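Local coordinates for cupin type-2 domain-containing protein (Neisseria meningitidis, PDB 2I45) that is of unknown function but folds as a small cupin beta-barrel that pairs with a second copy of itself across a shared beta sheet, at residues D58-F63 with R86-N91; F29-V34 with V96-S101; V51-E56 with G74-V79; A13-Y18 with L33-G38. All blocks are in the same frame, centred on the assembly; numbering follows the deposited sequence.

Interaction 1. Residues D58-F63 with R86-N91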
loop_
_atom_site.group_PDB
_atom_site.type_symbol
_atom_site.label_atom_id
_atom_site.label_comp_id
_atom_site.label_asym_id
_atom_site.label_seq_id
_atom_site.Cartn_x
_atom_site.Cartn_y
_atom_site.Cartn_z
ATOM N N ASP B 58 -2.356 0.191 -15.814
ATOM C CA ASP B 58 -3.753 0.214 -15.290
ATOM C C ASP B 58 -4.439 -1.145 -15.254
ATOM O O ASP B 58 -4.044 -2.047 -15.919
ATOM C CB ASP B 58 -4.610 1.238 -16.041
ATOM C CG ASP B 58 -3.837 2.510 -16.344
ATOM O OD1 ASP B 58 -2.824 2.745 -15.649
ATOM O OD2 ASP B 58 -4.203 3.262 -17.287
HETATM N N MSE B 59 -5.454 -1.295 -14.438
HETATM C CA MSE B 59 -6.192 -2.525 -14.384
HETATM C C MSE B 59 -7.662 -2.194 -14.045
HETATM O O MSE B 59 -8.020 -1.036 -13.805
HETATM C CB MSE B 59 -5.520 -3.542 -13.436
HETATM C CG MSE B 59 -5.356 -3.081 -12.060
HETATM SE SE MSE B 59 -5.102 -4.506 -10.674
HETATM C CE MSE B 59 -6.801 -5.379 -10.878
ATOM N N ALA B 60 -8.535 -3.183 -14.121
ATOM C CA ALA B 60 -9.912 -3.041 -13.606
ATOM C C ALA B 60 -10.335 -4.251 -12.776
ATOM O O ALA B 60 -9.667 -5.285 -12.796
ATOM C CB ALA B 60 -10.917 -2.821 -14.733
ATOM N N VAL B 61 -11.454 -4.125 -12.079
ATOM C CA VAL B 61 -12.013 -5.260 -11.385
ATOM C C VAL B 61 -13.496 -5.207 -11.597
ATOM O O VAL B 61 -14.141 -4.216 -11.226
ATOM C CB VAL B 61 -11.724 -5.231 -9.889
ATOM C CG1 VAL B 61 -12.313 -6.519 -9.226
ATOM C CG2 VAL B 61 -10.248 -5.147 -9.637
ATOM N N ASP B 62 -14.027 -6.229 -12.262
ATOM C CA ASP B 62 -15.476 -6.479 -12.304
ATOM C C ASP B 62 -15.969 -7.136 -11.009
ATOM O O ASP B 62 -15.307 -8.040 -10.488
ATOM C CB ASP B 62 -15.759 -7.402 -13.461
ATOM C CG ASP B 62 -15.354 -6.791 -14.783
ATOM O OD1 ASP B 62 -15.434 -5.538 -14.888
ATOM O OD2 ASP B 62 -14.977 -7.553 -15.724
ATOM N N PHE B 63 -17.116 -6.680 -10.507
ATOM C CA PHE B 63 -17.835 -7.405 -9.442
ATOM C C PHE B 63 -19.161 -8.140 -9.817
ATOM O O PHE B 63 -19.811 -7.819 -10.832
ATOM C CB PHE B 63 -18.139 -6.474 -8.302
ATOM C CG PHE B 63 -16.929 -5.831 -7.721
ATOM C CD1 PHE B 63 -16.276 -6.404 -6.654
ATOM C CD2 PHE B 63 -16.450 -4.628 -8.235
ATOM C CE1 PHE B 63 -15.134 -5.767 -6.071
ATOM C CE2 PHE B 63 -15.303 -4.008 -7.688
ATOM C CZ PHE B 63 -14.652 -4.587 -6.604
ATOM N N ARG B 86 -13.584 -10.205 -10.768
ATOM C CA ARG B 86 -12.821 -10.612 -11.908
ATOM C C ARG B 86 -11.739 -9.568 -12.169
ATOM O O ARG B 86 -11.983 -8.565 -12.816
ATOM C CB ARG B 86 -13.705 -10.861 -13.135
ATOM C CG ARG B 86 -12.933 -10.723 -14.464
ATOM C CD ARG B 86 -13.718 -11.088 -15.732
ATOM N NE ARG B 86 -14.869 -10.225 -15.947
ATOM C CZ ARG B 86 -15.964 -10.638 -16.578
ATOM N NH1 ARG B 86 -16.040 -11.890 -17.096
ATOM N NH2 ARG B 86 -17.002 -9.820 -16.675
ATOM N N PRO B 87 -10.540 -9.805 -11.645
ATOM C CA PRO B 87 -9.408 -8.901 -11.814
ATOM C C PRO B 87 -8.915 -8.971 -13.227
ATOM O O PRO B 87 -8.956 -10.034 -13.776
ATOM C CB PRO B 87 -8.344 -9.516 -10.910
ATOM C CG PRO B 87 -8.767 -10.915 -10.608
ATOM C CD PRO B 87 -10.239 -10.997 -10.830
ATOM N N ARG B 88 -8.358 -7.908 -13.793
ATOM C CA ARG B 88 -8.088 -7.948 -15.211
ATOM C C ARG B 88 -7.335 -6.690 -15.746
ATOM O O ARG B 88 -7.399 -5.623 -15.120
ATOM C CB ARG B 88 -9.446 -8.080 -15.794
ATOM C CG ARG B 88 -9.597 -7.681 -17.198
ATOM C CD ARG B 88 -10.331 -6.372 -17.359
ATOM N NE ARG B 88 -11.699 -6.257 -16.855
ATOM C CZ ARG B 88 -12.407 -5.149 -17.108
ATOM N NH1 ARG B 88 -13.601 -4.964 -16.593
ATOM N NH2 ARG B 88 -11.874 -4.180 -17.855
ATOM N N SER B 89 -6.609 -6.788 -16.861
ATOM C CA SER B 89 -5.767 -5.680 -17.301
ATOM C C SER B 89 -5.570 -5.597 -18.826
ATOM O O SER B 89 -5.048 -6.504 -19.458
ATOM C CB SER B 89 -4.399 -5.760 -16.638
ATOM O OG SER B 89 -3.559 -4.715 -17.099
ATOM N N GLU B 90 -5.997 -4.487 -19.388
ATOM C CA GLU B 90 -6.084 -4.303 -20.807
ATOM C C GLU B 90 -4.687 -4.335 -21.455
ATOM O O GLU B 90 -4.457 -5.118 -22.366
ATOM C CB GLU B 90 -6.873 -3.013 -21.065
ATOM C CG GLU B 90 -7.174 -2.613 -22.527
ATOM C CD GLU B 90 -8.446 -3.253 -23.047
ATOM O OE1 GLU B 90 -8.869 -2.830 -24.177
ATOM O OE2 GLU B 90 -9.023 -4.163 -22.312
ATOM N N ASN B 91 -3.746 -3.559 -20.947
ATOM C CA ASN B 91 -2.358 -3.636 -21.412
ATOM C C ASN B 91 -1.299 -4.082 -20.395
ATOM O O ASN B 91 -0.106 -3.894 -20.622
ATOM C CB ASN B 91 -1.992 -2.314 -22.044
ATOM C CG ASN B 91 -2.804 -2.087 -23.257
ATOM O OD1 ASN B 91 -2.619 -2.787 -24.253
ATOM N ND2 ASN B 91 -3.785 -1.207 -23.172
#
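Asp-62 on one strand faces both Arg-86 and Arg-88 on its antiparallel neighbour, and these three residues carry the contact. The strand axes run at 155°; Asp-62 pairs with Arg-86, and Arg-88, two residues on and paired with Ala-60, points to the same face. OD2 of Asp-62 is gripped twice: its anti lone pair takes NE of Arg-86 at 2.7 Å, while NH1 of Arg-88 reaches the same OD2 on its syn side at 3.1 Å. That NH1 also lies 2.6 Å from OD1 of Asp-62, a short but bent, weak hydrogen bond within the salt bridge. The guanidinium groups are turned differently, the Arg-86 plane standing 85° from the carboxylate and that of Arg-88 48°. Arg-88 gets there because its chain is bent at chi2 and again at chi3, which lays the guanidinium over the methyl of Ala-60, with NH2 3.5 Å from CB. Farther along, Ser-89 OG donates to the carbonyl O of Asp-58 at 3.0 Å. Ser-68, on strand 68-71 flanking strand 59-63 away from strand 85-89, adds a weak bond to OD1 of Asp-62. Two cations converging on one carboxylate would be expected to favour its ionised form and to limit its rotation.

Interaction 2. Residues F29-V34 with V96-S101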
loop_
_atom_site.group_PDB
_atom_site.type_symbol
_atom_site.label_atom_id
_atom_site.label_comp_id
_atom_site.label_asym_id
_atom_site.label_seq_id
_atom_site.Cartn_x
_atom_site.Cartn_y
_atom_site.Cartn_z
ATOM N N PHE B 29 1.375 -8.867 8.125
ATOM C CA PHE B 29 0.998 -8.561 6.740
ATOM C C PHE B 29 1.600 -9.486 5.715
ATOM O O PHE B 29 2.764 -9.892 5.844
ATOM C CB PHE B 29 1.374 -7.149 6.371
ATOM C CG PHE B 29 0.510 -6.123 6.998
ATOM C CD1 PHE B 29 -0.811 -5.965 6.578
ATOM C CD2 PHE B 29 1.016 -5.299 8.001
ATOM C CE1 PHE B 29 -1.642 -4.999 7.172
ATOM C CE2 PHE B 29 0.227 -4.307 8.586
ATOM C CZ PHE B 29 -1.113 -4.156 8.188
ATOM N N GLN B 30 0.796 -9.800 4.696
ATOM C CA GLN B 30 1.256 -10.563 3.554
ATOM C C GLN B 30 1.210 -9.732 2.270
ATOM O O GLN B 30 0.222 -9.077 1.972
ATOM C CB GLN B 30 0.404 -11.778 3.380
ATOM C CG GLN B 30 1.103 -12.732 2.481
ATOM C CD GLN B 30 0.564 -14.152 2.587
ATOM O OE1 GLN B 30 -0.405 -14.487 1.878
ATOM N NE2 GLN B 30 1.192 -15.003 3.458
ATOM N N PHE B 31 2.268 -9.748 1.494
ATOM C CA PHE B 31 2.234 -8.956 0.224
ATOM C C PHE B 31 2.360 -9.910 -0.923
ATOM O O PHE B 31 3.233 -10.798 -0.909
ATOM C CB PHE B 31 3.288 -7.849 0.160
ATOM C CG PHE B 31 3.290 -6.920 1.370
ATOM C CD1 PHE B 31 2.747 -5.639 1.300
ATOM C CD2 PHE B 31 3.823 -7.309 2.574
ATOM C CE1 PHE B 31 2.742 -4.764 2.407
ATOM C CE2 PHE B 31 3.786 -6.443 3.684
ATOM C CZ PHE B 31 3.263 -5.175 3.585
ATOM N N HIS B 32 1.441 -9.755 -1.878
ATOM C CA HIS B 32 1.491 -10.464 -3.125
ATOM C C HIS B 32 1.928 -9.464 -4.228
ATOM O O HIS B 32 1.357 -8.357 -4.357
ATOM C CB HIS B 32 0.120 -11.038 -3.412
ATOM C CG HIS B 32 -0.300 -12.137 -2.479
ATOM N ND1 HIS B 32 -0.626 -13.403 -2.922
ATOM C CD2 HIS B 32 -0.444 -12.164 -1.131
ATOM C CE1 HIS B 32 -0.957 -14.161 -1.885
ATOM N NE2 HIS B 32 -0.856 -13.431 -0.784
ATOM N N LEU B 33 2.966 -9.817 -4.979
ATOM C CA LEU B 33 3.368 -8.998 -6.150
ATOM C C LEU B 33 3.175 -9.903 -7.347
ATOM O O LEU B 33 3.686 -11.015 -7.361
ATOM C CB LEU B 33 4.819 -8.495 -6.101
ATOM C CG LEU B 33 5.362 -7.877 -4.802
ATOM C CD1 LEU B 33 6.855 -7.738 -4.740
ATOM C CD2 LEU B 33 4.740 -6.598 -4.549
ATOM N N VAL B 34 2.404 -9.426 -8.327
ATOM C CA VAL B 34 1.987 -10.247 -9.452
ATOM C C VAL B 34 1.815 -9.331 -10.592
ATOM O O VAL B 34 1.526 -8.163 -10.390
ATOM C CB VAL B 34 0.579 -10.737 -9.310
ATOM C CG1 VAL B 34 0.448 -12.108 -9.950
ATOM C CG2 VAL B 34 0.158 -10.683 -7.900
ATOM N N VAL B 96 0.435 -4.673 -6.188
ATOM C CA VAL B 96 0.587 -5.227 -4.860
ATOM C C VAL B 96 -0.751 -5.494 -4.209
ATOM O O VAL B 96 -1.615 -4.604 -4.114
ATOM C CB VAL B 96 1.357 -4.310 -3.899
ATOM C CG1 VAL B 96 1.524 -5.049 -2.544
ATOM C CG2 VAL B 96 2.660 -3.935 -4.472
ATOM N N LEU B 97 -0.919 -6.715 -3.757
ATOM C CA LEU B 97 -1.997 -6.996 -2.835
ATOM C C LEU B 97 -1.510 -6.997 -1.408
ATOM O O LEU B 97 -0.388 -7.451 -1.176
ATOM C CB LEU B 97 -2.579 -8.379 -3.105
ATOM C CG LEU B 97 -3.890 -8.399 -3.888
ATOM C CD1 LEU B 97 -3.614 -8.347 -5.386
ATOM C CD2 LEU B 97 -4.736 -9.625 -3.515
ATOM N N ILE B 98 -2.355 -6.562 -0.464
ATOM C CA ILE B 98 -2.015 -6.589 0.956
ATOM C C ILE B 98 -3.105 -7.230 1.845
ATOM O O ILE B 98 -4.280 -6.952 1.701
ATOM C CB ILE B 98 -1.673 -5.157 1.494
ATOM C CG1 ILE B 98 -0.501 -4.580 0.740
ATOM C CG2 ILE B 98 -1.305 -5.180 2.926
ATOM C CD1 ILE B 98 -0.843 -3.432 -0.176
ATOM N N GLU B 99 -2.704 -8.048 2.797
ATOM C CA GLU B 99 -3.643 -8.590 3.732
ATOM C C GLU B 99 -3.010 -8.696 5.076
ATOM O O GLU B 99 -1.805 -8.664 5.136
ATOM C CB GLU B 99 -4.072 -9.971 3.280
ATOM C CG GLU B 99 -2.984 -10.823 2.615
ATOM C CD GLU B 99 -3.531 -12.226 2.235
ATOM O OE1 GLU B 99 -3.801 -13.062 3.183
ATOM O OE2 GLU B 99 -3.694 -12.438 0.984
ATOM N N LEU B 100 -3.831 -8.762 6.133
ATOM C CA LEU B 100 -3.459 -9.337 7.453
ATOM C C LEU B 100 -3.134 -10.857 7.283
ATOM O O LEU B 100 -3.349 -11.445 6.192
ATOM C CB LEU B 100 -4.565 -9.107 8.540
ATOM C CG LEU B 100 -4.167 -9.468 10.019
ATOM C CD1 LEU B 100 -3.332 -8.378 10.714
ATOM C CD2 LEU B 100 -5.307 -9.980 11.019
ATOM N N SER B 101 -2.596 -11.467 8.344
ATOM C CA SER B 101 -2.381 -12.924 8.415
ATOM C C SER B 101 -3.174 -13.603 9.581
ATOM O O SER B 101 -4.460 -13.486 9.579
ATOM C CB SER B 101 -0.864 -13.255 8.488
#
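The ring of Phe-31 lies against the side chain of Ile-98, with CD1 3.5 Å from CG1, and its edge meets Val-96 CG1 at 4.1 Å. The strands are antiparallel at 162°, and Phe-31 and Ile-98 form a non-hydrogen-bonded pair, so both project from the same face. Phe-29 comes to the other branch of this isoleucine: its CD1 sits 3.8 Å from Ile-98 CG2. The isoleucine is thus a bump between two rings, CG1 toward Phe-31 and CG2 toward Phe-29. Leu-33 and Val-96 run alongside each other in the same direction, and CD2 of the leucine fits against CG2 of the valine at 3.4 Å. Val-96 CG1, anti to its backbone N (chi1 -177°), is the branch turned to Phe-31, while CG2 makes the closer touch with Leu-33. Met-76 of the second subunit packs on Phe-31, and Asp-49 of that subunit on Phe-29.

On the reverse face, Gln-30 CB rests 3.6 Å from Glu-99 CG, and His-32 CB meets Leu-97 CB at 3.8 Å. The planes of the imidazole and the Glu-99 carboxylate are nearly parallel, 10° apart. Four backbone bonds, such as Gln-30 N to Glu-99 O at 2.9 Å, set the register. The chemistry is therefore divided: the apolar face packs partly on the second subunit (Phe-29, Phe-31) and partly on helix 8-13 (Leu-33, Val-96), whereas the other mixes Gln-30, His-32 and Glu-99 with Leu-97.

Interaction 3. Residues V51-E56 with G74-V79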
loop_
_atom_site.group_PDB
_atom_site.type_symbol
_atom_site.label_atom_id
_atom_site.label_comp_id
_atom_site.label_asym_id
_atom_site.label_seq_id
_atom_site.Cartn_x
_atom_site.Cartn_y
_atom_site.Cartn_z
ATOM N N VAL B 51 -5.963 -5.125 -0.195
ATOM C CA VAL B 51 -5.839 -3.781 -0.679
ATOM C C VAL B 51 -5.096 -4.045 -1.942
ATOM O O VAL B 51 -4.349 -4.992 -1.957
ATOM C CB VAL B 51 -5.009 -2.923 0.238
ATOM C CG1 VAL B 51 -4.740 -1.572 -0.440
ATOM C CG2 VAL B 51 -5.708 -2.763 1.665
ATOM N N LEU B 52 -5.318 -3.251 -3.002
ATOM C CA LEU B 52 -4.711 -3.480 -4.292
ATOM C C LEU B 52 -4.069 -2.207 -4.691
ATOM O O LEU B 52 -4.686 -1.141 -4.622
ATOM C CB LEU B 52 -5.747 -3.798 -5.385
ATOM C CG LEU B 52 -6.824 -4.925 -5.504
ATOM C CD1 LEU B 52 -6.767 -5.647 -6.897
ATOM C CD2 LEU B 52 -6.760 -5.911 -4.392
ATOM N N PHE B 53 -2.821 -2.262 -5.133
ATOM C CA PHE B 53 -2.225 -1.020 -5.455
ATOM C C PHE B 53 -1.575 -1.144 -6.833
ATOM O O PHE B 53 -0.798 -2.055 -7.086
ATOM C CB PHE B 53 -1.322 -0.535 -4.306
ATOM C CG PHE B 53 -0.366 0.579 -4.701
ATOM C CD1 PHE B 53 -0.834 1.755 -5.257
ATOM C CD2 PHE B 53 1.002 0.441 -4.488
ATOM C CE1 PHE B 53 0.036 2.817 -5.636
ATOM C CE2 PHE B 53 1.882 1.448 -4.859
ATOM C CZ PHE B 53 1.393 2.668 -5.458
ATOM N N ALA B 54 -1.931 -0.241 -7.737
ATOM C CA ALA B 54 -1.536 -0.428 -9.108
ATOM C C ALA B 54 -0.272 0.275 -9.201
ATOM O O ALA B 54 -0.237 1.531 -9.504
ATOM C CB ALA B 54 -2.509 0.181 -10.039
ATOM N N VAL B 55 0.769 -0.510 -8.928
ATOM C CA VAL B 55 2.143 0.022 -8.936
ATOM C C VAL B 55 2.496 0.558 -10.301
ATOM O O VAL B 55 2.900 1.682 -10.409
ATOM C CB VAL B 55 3.244 -0.961 -8.495
ATOM C CG1 VAL B 55 4.554 -0.257 -8.494
ATOM C CG2 VAL B 55 2.948 -1.547 -7.088
ATOM N N GLU B 56 2.329 -0.246 -11.349
ATOM C CA GLU B 56 2.664 0.287 -12.716
ATOM C C GLU B 56 1.639 -0.263 -13.694
ATOM O O GLU B 56 1.224 -1.435 -13.518
ATOM C CB GLU B 56 4.062 -0.114 -13.135
ATOM C CG GLU B 56 4.363 0.315 -14.503
ATOM C CD GLU B 56 5.681 -0.247 -15.028
ATOM O OE1 GLU B 56 6.247 -1.150 -14.335
ATOM O OE2 GLU B 56 6.128 0.211 -16.131
ATOM N N GLY B 74 -1.131 4.121 -9.823
ATOM C CA GLY B 74 -0.917 5.114 -8.760
ATOM C C GLY B 74 -2.058 5.056 -7.763
ATOM O O GLY B 74 -2.098 5.897 -6.869
ATOM N N GLU B 75 -2.993 4.112 -7.936
ATOM C CA GLU B 75 -4.192 4.180 -7.184
ATOM C C GLU B 75 -4.396 2.927 -6.333
ATOM O O GLU B 75 -3.983 1.814 -6.730
ATOM C CB GLU B 75 -5.380 4.370 -8.108
ATOM C CG GLU B 75 -5.369 5.613 -8.993
ATOM C CD GLU B 75 -6.689 5.839 -9.780
ATOM O OE1 GLU B 75 -7.370 4.897 -10.208
ATOM O OE2 GLU B 75 -7.054 6.987 -9.993
HETATM N N MSE B 76 -5.019 3.108 -5.174
HETATM C CA MSE B 76 -5.382 1.949 -4.367
HETATM C C MSE B 76 -6.876 1.730 -4.331
HETATM O O MSE B 76 -7.646 2.649 -4.540
HETATM C CB MSE B 76 -4.933 2.109 -2.946
HETATM C CG MSE B 76 -3.554 1.676 -2.741
HETATM SE SE MSE B 76 -2.785 2.322 -0.993
HETATM C CE MSE B 76 -0.924 1.760 -1.435
ATOM N N ALA B 77 -7.277 0.509 -4.049
ATOM C CA ALA B 77 -8.659 0.178 -3.824
ATOM C C ALA B 77 -8.686 -1.064 -2.938
ATOM O O ALA B 77 -7.649 -1.598 -2.614
ATOM C CB ALA B 77 -9.345 -0.091 -5.128
ATOM N N VAL B 78 -9.861 -1.520 -2.518
ATOM C CA VAL B 78 -9.869 -2.693 -1.694
ATOM C C VAL B 78 -10.889 -3.734 -2.152
ATOM O O VAL B 78 -12.016 -3.405 -2.459
ATOM C CB VAL B 78 -9.926 -2.341 -0.183
ATOM C CG1 VAL B 78 -10.192 -0.869 0.013
ATOM C CG2 VAL B 78 -10.907 -3.233 0.600
ATOM N N VAL B 79 -10.485 -4.990 -2.243
ATOM C CA VAL B 79 -11.448 -5.993 -2.582
ATOM C C VAL B 79 -11.830 -6.782 -1.372
ATOM O O VAL B 79 -11.039 -7.516 -0.846
ATOM C CB VAL B 79 -10.963 -6.906 -3.652
ATOM C CG1 VAL B 79 -11.924 -8.106 -3.767
ATOM C CG2 VAL B 79 -10.910 -6.137 -4.911
#
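Met-76, a selenomethionine in this crystal, lays its terminal methyl over one face of the Phe-53 ring, CE lying 3.9 Å from the ring centroid and 27° off the normal. The methyl is displaced toward the rim, and the selenium stands obliquely to the ring at 5.3 Å from the centroid, a Met-aromatic contact. Beyond CG the Met-76 chain is extended (chi3 -170°), which carries CE past the Phe-53 CB and onto the ring; on the way Met-76 CG passes Phe-53 CB at 3.5 Å. The phenylalanine ring offers its edge to the backbone: Phe-53 CD1 approaches Glu-75 O at 3.5 Å, and Phe-53 CE1 lies 3.7 Å from Gly-74 C. Val-51 crosses the methionine obliquely, with CG1 4.2 Å from Met-76 CG. From the reverse face of the sheet, Leu-52 CD2 reaches Val-79 CG2.

Backbone bonds on both sides of Phe-53 hold this pairing. Leu-52 and Ala-77 exchange two, Ala-54 N donates to Glu-75 O, and Gly-74 N closes the end on Ala-54 O at 2.8 Å. Across the dimer interface Phe-53 meets Phe-53 of the second subunit, while Glu-75 and Met-76 pair with a strand of that subunit. The antiparallel strands, at 153°, thus form the margin of a five-stranded sheet that continues into the partner, an intersubunit sheet of the kind known from dimeric cupins.

Interaction 4. Residues A13-Y18 with L33-G38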
loop_
_atom_site.group_PDB
_atom_site.type_symbol
_atom_site.label_atom_id
_atom_site.label_comp_id
_atom_site.label_asym_id
_atom_site.label_seq_id
_atom_site.Cartn_x
_atom_site.Cartn_y
_atom_site.Cartn_z
ATOM N N ALA B 13 10.403 -5.959 -11.073
ATOM C CA ALA B 13 11.358 -6.226 -12.151
ATOM C C ALA B 13 11.894 -7.670 -12.159
ATOM O O ALA B 13 12.143 -8.203 -13.235
ATOM C CB ALA B 13 12.507 -5.212 -12.143
ATOM N N ALA B 14 12.004 -8.317 -10.987
ATOM C CA ALA B 14 12.515 -9.713 -10.887
ATOM C C ALA B 14 11.524 -10.750 -11.392
ATOM O O ALA B 14 11.893 -11.889 -11.704
ATOM C CB ALA B 14 12.917 -10.059 -9.440
ATOM N N ILE B 15 10.255 -10.360 -11.458
ATOM C CA ILE B 15 9.203 -11.282 -11.824
ATOM C C ILE B 15 8.828 -10.977 -13.266
ATOM O O ILE B 15 8.342 -9.914 -13.587
ATOM C CB ILE B 15 8.021 -11.280 -10.791
ATOM C CG1 ILE B 15 6.685 -11.050 -11.455
ATOM C CG2 ILE B 15 8.170 -10.180 -9.744
ATOM C CD1 ILE B 15 6.080 -12.298 -12.023
ATOM N N LYS B 16 9.108 -11.923 -14.146
ATOM C CA LYS B 16 8.907 -11.720 -15.588
ATOM C C LYS B 16 7.854 -12.705 -16.096
ATOM O O LYS B 16 7.781 -12.946 -17.285
ATOM C CB LYS B 16 10.259 -11.820 -16.375
ATOM C CG LYS B 16 10.439 -10.721 -17.498
ATOM C CD LYS B 16 11.130 -11.284 -18.825
ATOM C CE LYS B 16 10.418 -10.875 -20.173
ATOM N NZ LYS B 16 9.691 -11.974 -20.947
ATOM N N GLU B 17 7.051 -13.256 -15.166
ATOM C CA GLU B 17 5.944 -14.220 -15.437
ATOM C C GLU B 17 4.601 -13.580 -15.145
ATOM O O GLU B 17 4.554 -12.517 -14.555
ATOM C CB GLU B 17 6.080 -15.504 -14.589
ATOM C CG GLU B 17 6.893 -16.630 -15.239
ATOM C CD GLU B 17 6.666 -16.737 -16.752
ATOM O OE1 GLU B 17 5.488 -16.745 -17.234
ATOM O OE2 GLU B 17 7.685 -16.811 -17.475
ATOM N N TYR B 18 3.490 -14.196 -15.504
ATOM C CA TYR B 18 2.319 -13.373 -15.538
ATOM C C TYR B 18 1.193 -13.536 -14.627
ATOM O O TYR B 18 0.493 -12.583 -14.407
ATOM C CB TYR B 18 1.751 -13.222 -16.923
ATOM C CG TYR B 18 2.037 -11.865 -17.472
ATOM C CD1 TYR B 18 2.902 -11.703 -18.550
ATOM C CD2 TYR B 18 1.500 -10.765 -16.902
ATOM C CE1 TYR B 18 3.193 -10.470 -19.076
ATOM C CE2 TYR B 18 1.778 -9.511 -17.429
ATOM C CZ TYR B 18 2.621 -9.387 -18.516
ATOM O OH TYR B 18 2.902 -8.179 -19.025
ATOM N N LEU B 33 2.966 -9.817 -4.979
ATOM C CA LEU B 33 3.368 -8.998 -6.150
ATOM C C LEU B 33 3.175 -9.903 -7.347
ATOM O O LEU B 33 3.686 -11.015 -7.361
ATOM C CB LEU B 33 4.819 -8.495 -6.101
ATOM C CG LEU B 33 5.362 -7.877 -4.802
ATOM C CD1 LEU B 33 6.855 -7.738 -4.740
ATOM C CD2 LEU B 33 4.740 -6.598 -4.549
ATOM N N VAL B 34 2.404 -9.426 -8.327
ATOM C CA VAL B 34 1.987 -10.247 -9.452
ATOM C C VAL B 34 1.815 -9.331 -10.592
ATOM O O VAL B 34 1.526 -8.163 -10.390
ATOM C CB VAL B 34 0.579 -10.737 -9.310
ATOM C CG1 VAL B 34 0.448 -12.108 -9.950
ATOM C CG2 VAL B 34 0.158 -10.683 -7.900
ATOM N N LYS B 35 1.916 -9.853 -11.804
ATOM C CA LYS B 35 1.674 -9.012 -12.938
ATOM C C LYS B 35 0.484 -9.590 -13.632
ATOM O O LYS B 35 0.374 -10.756 -13.677
ATOM C CB LYS B 35 2.904 -8.968 -13.810
ATOM C CG LYS B 35 4.069 -8.241 -13.126
ATOM C CD LYS B 35 5.254 -7.915 -14.115
ATOM C CE LYS B 35 6.418 -7.287 -13.375
ATOM N NZ LYS B 35 7.596 -6.897 -14.250
ATOM N N LEU B 36 -0.402 -8.733 -14.155
ATOM C CA LEU B 36 -1.688 -9.048 -14.792
ATOM C C LEU B 36 -1.779 -8.594 -16.248
ATOM O O LEU B 36 -1.360 -7.455 -16.584
ATOM C CB LEU B 36 -2.766 -8.274 -14.061
ATOM C CG LEU B 36 -3.506 -9.045 -12.989
ATOM C CD1 LEU B 36 -2.680 -10.115 -12.202
ATOM C CD2 LEU B 36 -4.153 -8.071 -12.066
ATOM N N LEU B 37 -2.351 -9.472 -17.088
ATOM C CA LEU B 37 -2.632 -9.215 -18.488
ATOM C C LEU B 37 -3.898 -10.022 -18.852
ATOM O O LEU B 37 -4.111 -11.087 -18.284
ATOM C CB LEU B 37 -1.445 -9.618 -19.332
ATOM C CG LEU B 37 -1.499 -9.119 -20.791
ATOM C CD1 LEU B 37 -1.782 -7.643 -20.905
ATOM C CD2 LEU B 37 -0.216 -9.399 -21.540
ATOM N N GLY B 38 -4.743 -9.500 -19.748
ATOM C CA GLY B 38 -6.097 -10.073 -20.005
ATOM C C GLY B 38 -6.819 -10.421 -18.711
ATOM O O GLY B 38 -6.782 -9.634 -17.793
#
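Lys-35 reaches from its strand to the loop after the helix of residues 8-13, and its side chain can be followed outward atom by atom. At the root, CB lies 3.8 Å from CE2 of the Tyr-18 ring, the two side chains crossing at a slant. Next, CG comes to 4.2 Å from Ile-15 CG1, a loose apolar touch in which the isoleucine and lysine chains run antiparallel past one another. CD then nears the carbonyl O of Ile-15 at 3.7 Å, and CE approaches that same oxygen at 3.3 Å. At the tip, NZ is 3.2 Å from Ile-15 O and makes a weak hydrogen bond with it. From chi2 (-168°) to chi4 (-178°) every torsion is anti, and this full extension delivers the ammonium to the carbonyl, with CG beside the isoleucine side chain and CD and CE nearing its carbonyl oxygen.

Two residues on, Leu-37 approaches the tyrosine on the opposite side of the ring plane from Lys-35 CB. Its CB stands over one face of the Tyr-18 ring, 4.1 Å from the centroid and 26° off the normal, a CH-pi contact. CD2 of Leu-37 extends toward the phenol end, reaching Tyr-18 CZ at 4.1 Å.

Earlier on the same strand, Leu-33 packs on His-11 and Leu-12 of the helix, and Leu-36, which points away from residues 13-18, packs on Trp-19 and on Leu-95 of the next strand. The contact joins an N-terminal helix-and-loop segment to a sheet strand of the cupin beta-barrel.

Interactions 2 and 3 belong to one five-stranded sheet and touch directly: Val-96 O lies 2.8 Å from Phe-53 N, and Ile-98 N 2.9 Å from Val-51 O, both probable hydrogen bonds. Their centres are about 11 Å apart, and both reach the second subunit. Interaction 4 continues the strand of interaction 2, sharing Leu-33 and Val-34, with centres about 15 Å apart. Interaction 1 lies in the three-stranded sheet; Met-59 CE packs 4.0 Å from Leu-52 CD1 of interaction 3, and Ser-89 N probably bonds to Gly-38 O of interaction 4 at 3.0 Å. Interactions 1 and 2 lie on opposite sides of the chain's centre, about 18 Å apart between centres.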